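Local coordinates for protein paenibacillus xanthan lyase (Paenibacillus, PDB 6F2P) that cleaves xanthan as a polysaccharide lyase of family 8 and binds calcium ions, at residues G458-L463 with E690-D695; I704-N709 with M731-N736; D719-V724 with K743-K748. One frame throughout, in Å; residues are numbered along the deposited sequence.

Contact 1. Residues G458-L463 with E690-D695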
ATOM      1  N   GLY A 458       5.802   0.270   0.039  1.00 13.34           N
ATOM      2  CA  GLY A 458       4.772   0.934  -0.729  1.00 11.76           C
ATOM      3  C   GLY A 458       5.390   1.964  -1.647  1.00 18.07           C
ATOM      4  O   GLY A 458       6.534   1.804  -2.087  1.00 16.82           O
ATOM      5  N   GLY A 459       4.642   3.028  -1.928  1.00 15.52           N
ATOM      6  CA  GLY A 459       5.110   4.054  -2.831  1.00 13.72           C
ATOM      7  C   GLY A 459       4.019   5.014  -3.240  1.00 16.52           C
ATOM      8  O   GLY A 459       2.943   5.037  -2.638  1.00 18.05           O
ATOM      9  N   THR A 460       4.311   5.815  -4.263  1.00 11.25           N
ATOM     10  CA  THR A 460       3.372   6.797  -4.784  1.00 12.48           C
ATOM     11  C   THR A 460       3.595   7.019  -6.282  1.00 13.75           C
ATOM     12  O   THR A 460       4.511   6.453  -6.871  1.00 15.34           O
ATOM     13  CB  THR A 460       3.464   8.140  -4.030  1.00 13.95           C
ATOM     14  OG1 THR A 460       2.368   8.972  -4.416  1.00 17.33           O
ATOM     15  CG2 THR A 460       4.766   8.863  -4.347  1.00 11.98           C
ATOM     16  N   ASP A 461       2.761   7.843  -6.901  1.00 14.04           N
ATOM     17  CA  ASP A 461       2.751   7.928  -8.353  1.00 12.12           C
ATOM     18  C   ASP A 461       2.297   9.285  -8.854  1.00 16.36           C
ATOM     19  O   ASP A 461       1.766  10.098  -8.099  1.00 19.56           O
ATOM     20  CB  ASP A 461       1.792   6.895  -8.906  1.00 18.89           C
ATOM     21  CG  ASP A 461       0.414   7.009  -8.293  1.00 23.32           C
ATOM     22  OD1 ASP A 461      -0.305   7.979  -8.618  1.00 18.91           O
ATOM     23  OD2 ASP A 461       0.052   6.129  -7.481  1.00 32.96           O
ATOM     24  N   ILE A 462       2.472   9.511 -10.148  1.00 14.31           N
ATOM     25  CA  ILE A 462       2.048  10.762 -10.742  1.00 18.17           C
ATOM     26  C   ILE A 462       1.582  10.542 -12.184  1.00 19.23           C
ATOM     27  O   ILE A 462       2.082   9.654 -12.883  1.00 15.56           O
ATOM     28  CB  ILE A 462       3.160  11.841 -10.627  1.00 18.08           C
ATOM     29  CG1 ILE A 462       2.542  13.226 -10.427  1.00 19.60           C
ATOM     30  CG2 ILE A 462       4.086  11.806 -11.825  1.00 15.73           C
ATOM     31  CD1 ILE A 462       3.522  14.252  -9.896  1.00 22.01           C
ATOM     32  N   LEU A 463       0.583  11.323 -12.597  1.00 22.47           N
ATOM     33  CA  LEU A 463       0.044  11.280 -13.957  1.00 15.02           C
ATOM     34  C   LEU A 463      -0.543   9.924 -14.328  1.00 18.81           C
ATOM     35  O   LEU A 463      -0.853   9.664 -15.494  1.00 20.10           O
ATOM     36  CB  LEU A 463       1.119  11.694 -14.967  1.00 19.35           C
ATOM     37  CG  LEU A 463       1.669  13.103 -14.746  1.00 20.46           C
ATOM     38  CD1 LEU A 463       2.708  13.468 -15.791  1.00 26.21           C
ATOM     39  CD2 LEU A 463       0.530  14.100 -14.756  1.00 16.19           C
ATOM     40  N   GLU A 690       3.524  19.845  -9.523  1.00 25.12           N
ATOM     41  CA  GLU A 690       2.657  18.907  -8.827  1.00 20.00           C
ATOM     42  C   GLU A 690       3.449  17.975  -7.915  1.00 20.23           C
ATOM     43  O   GLU A 690       4.545  17.525  -8.259  1.00 17.26           O
ATOM     44  CB  GLU A 690       1.830  18.113  -9.829  1.00 17.10           C
ATOM     45  CG  GLU A 690       0.968  17.060  -9.190  1.00 22.53           C
ATOM     46  CD  GLU A 690       0.229  16.215 -10.205  1.00 19.85           C
ATOM     47  OE1 GLU A 690       0.491  16.360 -11.418  1.00 27.70           O
ATOM     48  OE2 GLU A 690      -0.619  15.408  -9.781  1.00 15.68           O
ATOM     49  N   ILE A 691       2.893  17.700  -6.742  1.00 18.48           N
ATOM     50  CA  ILE A 691       3.531  16.807  -5.787  1.00 19.76           C
ATOM     51  C   ILE A 691       2.590  15.691  -5.332  1.00 18.61           C
ATOM     52  O   ILE A 691       1.428  15.934  -5.005  1.00 20.29           O
ATOM     53  CB  ILE A 691       4.027  17.572  -4.560  1.00 17.05           C
ATOM     54  CG1 ILE A 691       5.016  18.655  -4.978  1.00 17.84           C
ATOM     55  CG2 ILE A 691       4.673  16.616  -3.560  1.00 20.78           C
ATOM     56  CD1 ILE A 691       4.575  20.049  -4.617  1.00 21.53           C
ATOM     57  N   SER A 692       3.094  14.464  -5.326  1.00 14.77           N
ATOM     58  CA  SER A 692       2.324  13.328  -4.834  1.00 15.49           C
ATOM     59  C   SER A 692       2.988  12.762  -3.586  1.00 16.70           C
ATOM     60  O   SER A 692       4.197  12.521  -3.575  1.00 18.65           O
ATOM     61  CB  SER A 692       2.219  12.248  -5.903  1.00 14.20           C
ATOM     62  OG  SER A 692       1.363  11.196  -5.489  1.00 16.45           O
ATOM     63  N   VAL A 693       2.204  12.569  -2.528  1.00 16.54           N
ATOM     64  CA  VAL A 693       2.738  12.084  -1.255  1.00 16.28           C
ATOM     65  C   VAL A 693       1.962  10.887  -0.722  1.00 15.44           C
ATOM     66  O   VAL A 693       0.736  10.839  -0.839  1.00 19.00           O
ATOM     67  CB  VAL A 693       2.676  13.182  -0.183  1.00 15.98           C
ATOM     68  CG1 VAL A 693       3.446  12.758   1.068  1.00 11.07           C
ATOM     69  CG2 VAL A 693       3.225  14.471  -0.734  1.00 18.53           C
ATOM     70  N   SER A 694       2.662   9.925  -0.130  1.00 13.16           N
ATOM     71  CA  SER A 694       1.991   8.823   0.553  1.00 14.44           C
ATOM     72  C   SER A 694       2.788   8.414   1.773  1.00 15.17           C
ATOM     73  O   SER A 694       3.985   8.663   1.846  1.00 18.77           O
ATOM     74  CB  SER A 694       1.831   7.622  -0.375  1.00 17.87           C
ATOM     75  OG  SER A 694       3.065   6.945  -0.526  1.00 20.76           O
ATOM     76  N   ASP A 695       2.116   7.785   2.729  1.00 15.54           N
ATOM     77  CA  ASP A 695       2.767   7.196   3.892  1.00 13.60           C
ATOM     78  C   ASP A 695       2.839   5.677   3.708  1.00 21.81           C
ATOM     79  O   ASP A 695       1.869   4.958   3.967  1.00 16.89           O
ATOM     80  CB  ASP A 695       1.971   7.529   5.148  1.00 14.40           C
ATOM     81  CG  ASP A 695       2.370   6.678   6.330  1.00 17.57           C
ATOM     82  OD1 ASP A 695       3.581   6.414   6.485  1.00 15.72           O
ATOM     83  OD2 ASP A 695       1.467   6.263   7.094  1.00 19.38           O
TER
HETATM   84  O   HOH W   1      -1.491  13.227 -11.275  1.00  4.46           O
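The carboxylate of Glu690 lies with one face against Ile462, whose CG1 sits almost straight above Glu690 CD at 3.8 Å; CD1 of the same isoleucine rests over that face too. At the end of the group, Leu463 CD2 comes to within 4.0 Å of Glu690 OE1. The other oxygen, OE2, accepts from a water that accepts from Leu463 N, so the carboxylate reaches the end of strand 457-462 through both carbon packing and a water bridge. Farther along, two serines reach up to main-chain oxygens. Ser692 OG, anti to its own amide nitrogen (chi1 -174°), donates to Asp461 O at 2.9 Å in the carbonyl plane. Ser694 OG donates to Gly459 O at 2.8 Å but comes from above that carbonyl's plane. Lys746 pairs with Asp461 OD1 and also bonds to Ser692 OG, while Thr460 OG1 is hydrogen-bonded to Ser744. With axes 6.3 Å apart, the strands run roughly antiparallel and are joined by side chains of 690-695 reaching the backbone of 458-463. This is the domain boundary of a family 8 lyase: an edge strand of a super-sandwich sheet packs on strand 688-694 of the C-terminal beta-sandwich.

Contact 2. Residues I704-N709 with M731-N736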
ATOM      1  N   ILE A 704       2.119  14.653   7.625  1.00 16.39           N
ATOM      2  CA  ILE A 704       3.423  14.765   7.005  1.00 13.90           C
ATOM      3  C   ILE A 704       3.568  16.172   6.454  1.00 17.86           C
ATOM      4  O   ILE A 704       2.790  16.593   5.601  1.00 22.59           O
ATOM      5  CB  ILE A 704       3.592  13.790   5.839  1.00 16.22           C
ATOM      6  CG1 ILE A 704       3.549  12.337   6.329  1.00 19.15           C
ATOM      7  CG2 ILE A 704       4.900  14.085   5.102  1.00 14.59           C
ATOM      8  CD1 ILE A 704       3.505  11.304   5.193  1.00 12.58           C
ATOM      9  N   TYR A 705       4.561  16.903   6.946  1.00 19.85           N
ATOM     10  CA  TYR A 705       4.861  18.228   6.425  1.00 14.86           C
ATOM     11  C   TYR A 705       5.853  18.122   5.272  1.00 17.15           C
ATOM     12  O   TYR A 705       6.862  17.419   5.362  1.00 19.83           O
ATOM     13  CB  TYR A 705       5.442  19.108   7.522  1.00 17.10           C
ATOM     14  CG  TYR A 705       4.421  19.732   8.448  1.00 23.90           C
ATOM     15  CD1 TYR A 705       3.521  18.948   9.158  1.00 25.78           C
ATOM     16  CD2 TYR A 705       4.384  21.108   8.643  1.00 23.92           C
ATOM     17  CE1 TYR A 705       2.598  19.519  10.016  1.00 25.65           C
ATOM     18  CE2 TYR A 705       3.465  21.684   9.499  1.00 23.02           C
ATOM     19  CZ  TYR A 705       2.578  20.887  10.181  1.00 22.43           C
ATOM     20  OH  TYR A 705       1.659  21.454  11.030  1.00 22.32           O
ATOM     21  N   ILE A 706       5.556  18.824   4.189  1.00 16.07           N
ATOM     22  CA  ILE A 706       6.419  18.842   3.024  1.00 18.17           C
ATOM     23  C   ILE A 706       6.758  20.288   2.637  1.00 25.38           C
ATOM     24  O   ILE A 706       5.873  21.149   2.556  1.00 20.74           O
ATOM     25  CB  ILE A 706       5.730  18.147   1.834  1.00 21.07           C
ATOM     26  CG1 ILE A 706       5.432  16.670   2.157  1.00 24.23           C
ATOM     27  CG2 ILE A 706       6.554  18.298   0.558  1.00 17.12           C
ATOM     28  CD1 ILE A 706       6.623  15.741   2.109  1.00 13.95           C
ATOM     29  N   ASP A 707       8.041  20.560   2.418  1.00 24.33           N
ATOM     30  CA  ASP A 707       8.448  21.829   1.828  1.00 20.36           C
ATOM     31  C   ASP A 707       8.975  21.564   0.432  1.00 25.10           C
ATOM     32  O   ASP A 707       9.640  20.552   0.194  1.00 25.83           O
ATOM     33  CB  ASP A 707       9.530  22.512   2.666  1.00 19.71           C
ATOM     34  CG  ASP A 707       9.012  23.006   4.013  1.00 30.18           C
ATOM     35  OD1 ASP A 707       7.783  23.180   4.153  1.00 28.04           O
ATOM     36  OD2 ASP A 707       9.835  23.230   4.931  1.00 31.48           O
ATOM     37  N   VAL A 708       8.665  22.458  -0.498  1.00 22.77           N
ATOM     38  CA  VAL A 708       9.277  22.401  -1.816  1.00 20.93           C
ATOM     39  C   VAL A 708       9.997  23.714  -2.103  1.00 22.79           C
ATOM     40  O   VAL A 708       9.384  24.776  -2.142  1.00 27.05           O
ATOM     41  CB  VAL A 708       8.254  22.094  -2.920  1.00 21.09           C
ATOM     42  CG1 VAL A 708       8.916  22.126  -4.278  1.00 19.86           C
ATOM     43  CG2 VAL A 708       7.624  20.745  -2.681  1.00 19.79           C
ATOM     44  N   ASN A 709      11.308  23.620  -2.300  1.00 25.46           N
ATOM     45  CA  ASN A 709      12.184  24.777  -2.411  1.00 20.85           C
ATOM     46  C   ASN A 709      12.028  25.517  -3.738  1.00 25.66           C
ATOM     47  O   ASN A 709      12.968  25.600  -4.531  1.00 25.13           O
ATOM     48  CB  ASN A 709      13.637  24.338  -2.218  1.00 19.68           C
ATOM     49  CG  ASN A 709      14.537  25.481  -1.809  1.00 21.71           C
ATOM     50  OD1 ASN A 709      14.088  26.610  -1.690  1.00 27.69           O
ATOM     51  ND2 ASN A 709      15.814  25.190  -1.579  1.00 23.75           N
ATOM     52  N   MET A 731       7.108  26.739  -1.659  1.00 20.79           N
ATOM     53  CA  MET A 731       5.891  25.954  -1.447  1.00 18.84           C
ATOM     54  C   MET A 731       5.937  25.209  -0.117  1.00 21.75           C
ATOM     55  O   MET A 731       6.928  24.563   0.207  1.00 25.22           O
ATOM     56  CB  MET A 731       5.668  24.972  -2.595  1.00 17.46           C
ATOM     57  CG  MET A 731       5.068  25.606  -3.828  1.00 18.27           C
ATOM     58  SD  MET A 731       5.243  24.586  -5.304  1.00 20.63           S
ATOM     59  CE  MET A 731       6.865  25.056  -5.904  1.00 19.12           C
ATOM     60  N   LYS A 732       4.868  25.321   0.661  1.00 21.09           N
ATOM     61  CA  LYS A 732       4.771  24.609   1.927  1.00 21.66           C
ATOM     62  C   LYS A 732       3.379  24.035   2.087  1.00 19.32           C
ATOM     63  O   LYS A 732       2.396  24.734   1.871  1.00 22.37           O
ATOM     64  CB  LYS A 732       5.083  25.534   3.109  1.00 21.89           C
ATOM     65  CG  LYS A 732       6.543  25.942   3.216  1.00 24.26           C
ATOM     66  CD  LYS A 732       6.835  26.687   4.523  1.00 18.67           C
ATOM     67  CE  LYS A 732       8.340  26.881   4.706  1.00 22.81           C
ATOM     68  NZ  LYS A 732       8.702  27.666   5.920  1.00 30.16           N
ATOM     69  N   PHE A 733       3.291  22.761   2.456  1.00 19.30           N
ATOM     70  CA  PHE A 733       1.999  22.168   2.784  1.00 16.70           C
ATOM     71  C   PHE A 733       2.134  21.019   3.761  1.00 18.19           C
ATOM     72  O   PHE A 733       3.247  20.635   4.112  1.00 20.40           O
ATOM     73  CB  PHE A 733       1.249  21.723   1.525  1.00 20.67           C
ATOM     74  CG  PHE A 733       1.915  20.609   0.764  1.00 21.27           C
ATOM     75  CD1 PHE A 733       2.949  20.874  -0.124  1.00 24.08           C
ATOM     76  CD2 PHE A 733       1.477  19.297   0.904  1.00 21.90           C
ATOM     77  CE1 PHE A 733       3.554  19.843  -0.844  1.00 24.12           C
ATOM     78  CE2 PHE A 733       2.078  18.258   0.189  1.00 19.23           C
ATOM     79  CZ  PHE A 733       3.117  18.532  -0.682  1.00 19.98           C
ATOM     80  N   LYS A 734       0.999  20.489   4.216  1.00 20.26           N
ATOM     81  CA  LYS A 734       0.991  19.297   5.061  1.00 21.05           C
ATOM     82  C   LYS A 734      -0.105  18.356   4.595  1.00 22.63           C
ATOM     83  O   LYS A 734      -1.060  18.787   3.960  1.00 25.30           O
ATOM     84  CB  LYS A 734       0.798  19.648   6.540  1.00 17.42           C
ATOM     85  CG  LYS A 734      -0.544  20.279   6.861  1.00 24.50           C
ATOM     86  CD  LYS A 734      -0.630  20.769   8.305  1.00 19.89           C
ATOM     87  CE  LYS A 734      -1.977  21.431   8.553  1.00 15.26           C
ATOM     88  NZ  LYS A 734      -2.113  21.984   9.924  1.00 16.86           N
ATOM     89  N   VAL A 735       0.051  17.072   4.907  1.00 24.57           N
ATOM     90  CA  VAL A 735      -0.921  16.046   4.560  1.00 16.33           C
ATOM     91  C   VAL A 735      -1.371  15.349   5.831  1.00 20.04           C
ATOM     92  O   VAL A 735      -0.533  14.962   6.647  1.00 20.52           O
ATOM     93  CB  VAL A 735      -0.288  14.955   3.689  1.00 22.54           C
ATOM     94  CG1 VAL A 735      -1.362  14.023   3.137  1.00 19.36           C
ATOM     95  CG2 VAL A 735       0.537  15.567   2.565  1.00 21.58           C
ATOM     96  N   ASN A 736      -2.679  15.194   6.013  1.00 19.02           N
ATOM     97  CA  ASN A 736      -3.191  14.378   7.106  1.00 16.94           C
ATOM     98  C   ASN A 736      -3.345  12.943   6.614  1.00 20.50           C
ATOM     99  O   ASN A 736      -4.269  12.630   5.864  1.00 21.40           O
ATOM    100  CB  ASN A 736      -4.528  14.917   7.603  1.00 12.81           C
ATOM    101  CG  ASN A 736      -4.991  14.244   8.886  1.00 20.09           C
ATOM    102  OD1 ASN A 736      -4.625  13.101   9.181  1.00 20.82           O
ATOM    103  ND2 ASN A 736      -5.816  14.951   9.653  1.00 27.41           N
TER
HETATM  104  O   HOH W   2       0.286  23.451   9.879  1.00 24.17           O
HETATM  105  O   HOH W   3       8.618  25.106   7.402  1.00 26.14           O
HETATM  106  O   HOH W   4       5.533  22.292   5.465  1.00 29.52           O
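Strands 704-708 and 731-736 form a regular antiparallel ladder in which Ile704-Val735, Ile706-Phe733 and Val708-Met731 are hydrogen-bonded pairs, the bond from Phe733 N to Ile706 O being nearly straight (177°) and that from Met731 N to Val708 O weak. On the face carrying Tyr705 and Lys734, the lysine lies alongside the ring: its CB stands over one face, 3.9 Å from the Tyr705 centroid, and CD passes 3.6 Å from Tyr705 OH. Holding CG between the backbone N and the carbonyl carbon (chi1 64°), Lys734 runs out extended to the phenol end, where a water joins Tyr705 OH to Lys734 NZ and Asp812 binds both groups. With an alanine here instead of Tyr705, the lysine methylenes would probably lose the ring they lie against and Asp812 its hydroxyl partner. Next to them Asp707 OD1 lies 3.2 Å from Lys732 CG, the charged ends standing apart and linked by a water held weakly by the aspartate. The reverse face is apolar. Ile706 CB sits over the Phe733 ring, 3.6 Å from CZ, and Val708 CB meets Met731 CB at 3.9 Å. Phe733 also touches Val747 and Phe749 of the facing sheet, an arrangement characteristic of a two-sheet beta-sandwich, with its hydrophobic side inward and its polar side turned away from the facing sheet, toward Asp812 at one end.

Contact 3. Residues D719-V724 with K743-K748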
ATOM      1  N   ASP A 719      -5.932  17.438  -3.249  1.00 26.76           N
ATOM      2  CA  ASP A 719      -6.756  16.433  -2.598  1.00 22.41           C
ATOM      3  C   ASP A 719      -7.195  16.964  -1.246  1.00 23.85           C
ATOM      4  O   ASP A 719      -6.618  17.926  -0.736  1.00 24.43           O
ATOM      5  CB  ASP A 719      -5.985  15.121  -2.433  1.00 25.66           C
ATOM      6  CG  ASP A 719      -5.929  14.309  -3.716  1.00 31.54           C
ATOM      7  OD1 ASP A 719      -6.919  14.317  -4.474  1.00 39.13           O
ATOM      8  OD2 ASP A 719      -4.898  13.652  -3.967  1.00 38.23           O
ATOM      9  N   ASN A 720      -8.213  16.336  -0.667  1.00 26.66           N
ATOM     10  CA  ASN A 720      -8.816  16.821   0.572  1.00 25.74           C
ATOM     11  C   ASN A 720      -7.832  17.013   1.719  1.00 31.40           C
ATOM     12  O   ASN A 720      -7.793  18.071   2.349  1.00 37.46           O
ATOM     13  CB  ASN A 720      -9.914  15.873   1.034  1.00 33.38           C
ATOM     14  CG  ASN A 720     -10.940  15.616  -0.032  1.00 40.97           C
ATOM     15  OD1 ASN A 720     -11.431  14.484  -0.183  1.00 42.53           O
ATOM     16  ND2 ASN A 720     -11.279  16.665  -0.790  1.00 28.35           N
ATOM     17  N   GLU A 721      -7.034  15.988   1.988  1.00 26.42           N
ATOM     18  CA  GLU A 721      -6.225  15.967   3.198  1.00 22.72           C
ATOM     19  C   GLU A 721      -4.979  16.852   3.118  1.00 22.07           C
ATOM     20  O   GLU A 721      -4.181  16.900   4.056  1.00 24.60           O
ATOM     21  CB  GLU A 721      -5.875  14.523   3.570  1.00 26.51           C
ATOM     22  CG  GLU A 721      -7.108  13.647   3.776  1.00 24.16           C
ATOM     23  CD  GLU A 721      -8.106  14.272   4.748  1.00 35.11           C
ATOM     24  OE1 GLU A 721      -7.678  14.775   5.811  1.00 33.56           O
ATOM     25  OE2 GLU A 721      -9.318  14.272   4.447  1.00 36.87           O
ATOM     26  N   ILE A 722      -4.827  17.562   2.003  1.00 21.77           N
ATOM     27  CA  ILE A 722      -3.755  18.540   1.848  1.00 21.54           C
ATOM     28  C   ILE A 722      -4.154  19.889   2.439  1.00 19.28           C
ATOM     29  O   ILE A 722      -5.248  20.383   2.192  1.00 24.30           O
ATOM     30  CB  ILE A 722      -3.411  18.781   0.367  1.00 22.62           C
ATOM     31  CG1 ILE A 722      -3.038  17.477  -0.332  1.00 21.91           C
ATOM     32  CG2 ILE A 722      -2.273  19.792   0.246  1.00 19.37           C
ATOM     33  CD1 ILE A 722      -1.718  16.933   0.101  1.00 18.86           C
ATOM     34  N   THR A 723      -3.263  20.489   3.215  1.00 19.33           N
ATOM     35  CA  THR A 723      -3.471  21.846   3.696  1.00 20.05           C
ATOM     36  C   THR A 723      -2.309  22.698   3.236  1.00 19.03           C
ATOM     37  O   THR A 723      -1.182  22.491   3.679  1.00 21.32           O
ATOM     38  CB  THR A 723      -3.524  21.902   5.228  1.00 22.98           C
ATOM     39  OG1 THR A 723      -4.633  21.127   5.699  1.00 26.39           O
ATOM     40  CG2 THR A 723      -3.679  23.332   5.702  1.00 14.17           C
ATOM     41  N   VAL A 724      -2.574  23.645   2.338  1.00 18.63           N
ATOM     42  CA  VAL A 724      -1.516  24.513   1.835  1.00 20.02           C
ATOM     43  C   VAL A 724      -1.063  25.486   2.922  1.00 20.70           C
ATOM     44  O   VAL A 724      -1.886  26.096   3.599  1.00 20.26           O
ATOM     45  CB  VAL A 724      -1.970  25.290   0.600  1.00 19.77           C
ATOM     46  CG1 VAL A 724      -0.862  26.207   0.123  1.00 25.58           C
ATOM     47  CG2 VAL A 724      -2.359  24.334  -0.492  1.00 16.87           C
ATOM     48  N   LYS A 743      -2.351   5.180   0.565  1.00 16.76           N
ATOM     49  CA  LYS A 743      -2.784   5.814  -0.680  1.00 15.15           C
ATOM     50  C   LYS A 743      -2.064   7.124  -0.916  1.00 17.22           C
ATOM     51  O   LYS A 743      -1.357   7.625  -0.042  1.00 19.80           O
ATOM     52  CB  LYS A 743      -4.291   6.051  -0.696  1.00 19.05           C
ATOM     53  CG  LYS A 743      -4.767   7.150   0.220  1.00 17.27           C
ATOM     54  CD  LYS A 743      -6.180   7.532  -0.137  1.00 21.13           C
ATOM     55  CE  LYS A 743      -6.727   8.580   0.809  1.00 29.92           C
ATOM     56  NZ  LYS A 743      -8.123   8.958   0.448  1.00 34.71           N
ATOM     57  N   SER A 744      -2.261   7.686  -2.101  1.00 19.46           N
ATOM     58  CA  SER A 744      -1.565   8.902  -2.499  1.00 18.88           C
ATOM     59  C   SER A 744      -2.410  10.174  -2.407  1.00 23.47           C
ATOM     60  O   SER A 744      -3.587  10.183  -2.771  1.00 26.54           O
ATOM     61  CB  SER A 744      -1.036   8.746  -3.918  1.00 19.63           C
ATOM     62  OG  SER A 744      -0.005   7.776  -3.954  1.00 23.98           O
ATOM     63  N   TYR A 745      -1.775  11.246  -1.934  1.00 24.33           N
ATOM     64  CA  TYR A 745      -2.369  12.577  -1.870  1.00 19.38           C
ATOM     65  C   TYR A 745      -1.623  13.553  -2.782  1.00 22.26           C
ATOM     66  O   TYR A 745      -0.399  13.673  -2.685  1.00 22.82           O
ATOM     67  CB  TYR A 745      -2.293  13.090  -0.447  1.00 16.54           C
ATOM     68  CG  TYR A 745      -2.869  12.141   0.570  1.00 21.48           C
ATOM     69  CD1 TYR A 745      -2.067  11.199   1.209  1.00 20.65           C
ATOM     70  CD2 TYR A 745      -4.212  12.189   0.898  1.00 21.32           C
ATOM     71  CE1 TYR A 745      -2.591  10.335   2.149  1.00 19.06           C
ATOM     72  CE2 TYR A 745      -4.745  11.333   1.835  1.00 22.25           C
ATOM     73  CZ  TYR A 745      -3.933  10.406   2.457  1.00 23.17           C
ATOM     74  OH  TYR A 745      -4.480   9.550   3.386  1.00 26.65           O
ATOM     75  N   LYS A 746      -2.352  14.263  -3.644  1.00 21.89           N
ATOM     76  CA  LYS A 746      -1.728  15.142  -4.632  1.00 18.83           C
ATOM     77  C   LYS A 746      -2.109  16.614  -4.479  1.00 27.15           C
ATOM     78  O   LYS A 746      -3.220  16.944  -4.067  1.00 30.19           O
ATOM     79  CB  LYS A 746      -2.043  14.671  -6.058  1.00 21.80           C
ATOM     80  CG  LYS A 746      -1.312  13.401  -6.479  1.00 19.56           C
ATOM     81  CD  LYS A 746      -1.863  12.865  -7.797  1.00 22.89           C
ATOM     82  CE  LYS A 746      -1.119  11.621  -8.276  1.00 22.06           C
ATOM     83  NZ  LYS A 746      -1.061  10.556  -7.238  1.00 21.79           N
ATOM     84  N   VAL A 747      -1.167  17.490  -4.819  1.00 21.91           N
ATOM     85  CA  VAL A 747      -1.407  18.922  -4.859  1.00 14.48           C
ATOM     86  C   VAL A 747      -0.670  19.506  -6.063  1.00 20.31           C
ATOM     87  O   VAL A 747       0.456  19.119  -6.357  1.00 22.49           O
ATOM     88  CB  VAL A 747      -0.967  19.616  -3.544  1.00 21.27           C
ATOM     89  CG1 VAL A 747       0.526  19.447  -3.297  1.00 16.09           C
ATOM     90  CG2 VAL A 747      -1.334  21.100  -3.562  1.00 24.70           C
ATOM     91  N   LYS A 748      -1.319  20.416  -6.781  1.00 24.10           N
ATOM     92  CA  LYS A 748      -0.705  21.041  -7.947  1.00 21.68           C
ATOM     93  C   LYS A 748      -0.709  22.563  -7.807  1.00 25.64           C
ATOM     94  O   LYS A 748      -1.764  23.203  -7.718  1.00 24.77           O
ATOM     95  CB  LYS A 748      -1.394  20.601  -9.246  1.00 22.75           C
ATOM     96  CG  LYS A 748      -0.816  21.260 -10.499  1.00 26.23           C
ATOM     97  CD  LYS A 748      -1.015  20.407 -11.748  1.00 31.04           C
ATOM     98  CE  LYS A 748      -2.485  20.111 -12.006  1.00 49.67           C
ATOM     99  NZ  LYS A 748      -2.730  19.454 -13.327  1.00 39.84           N
TER
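Tyr745 and its neighbours in strand 744-750 receive Asp719, Glu721 and Ile722 from the connection that crosses between the two sheets of a beta-sandwich: strand 714-718 lies in the same sheet as 744-750, strand 722-726 in the opposing one, and a type I turn from Asp719 to Ile722 joins them. Ser744 hydrogen-bonds Thr460 of the neighbouring domain. At Tyr745 the side chain leans under the turn: CE2 lies 3.8 Å from Glu721 CB, and CB meets Ile722 CD1 at 3.9 Å. The same ring continues to Val735 on the opposing sheet, so the ring lies between the turn and Val735.

Lys746 provides the polar link through its main chain. Its carbonyl oxygen accepts from Asp719 N at 2.9 Å, nearly in line with the C=O bond, while its amide donates to the carboxylate of the same aspartate. What closes this pair of bonds is the aspartate's first torsion: with CG anti to the carbonyl carbon (chi1 -79°), the carboxylate stays beside its own amide, and OD2 takes Lys746 N on its anti side at 2.6 Å, 29° out of the carboxylate plane. Lys746 NZ goes to Asp461 and Ser692. At Val747 the packing becomes apolar again. Leu715 and Lys718 also touch this valine, and across the contact its CB stands 4.0 Å from Ile722 CG2.

Following the chain from the N terminus, contact 1 opens at 458-463 and closes at 690-695, after the chain has run through the rest of the super-sandwich sheets and into the next domain. Contacts 2 and 3 come later, in series with contact 1, and cross each other. Contact 2 closes at 731-736 the loop opened at 704-709; both its strands belong to the sheet of 703-708, 731-736 and 722-726, while the loop between them visits the other sheet. Contact 3 closes at 743-748 the loop opened at 719-724, spanning the two sheets. Strand 688-694 lies beside 744-750, bringing contacts 1 and 3 together through Val693 O and Tyr745 N. Between the sheets, Ile691 and Val693 pack on Phe733, joining contact 1 to contact 2.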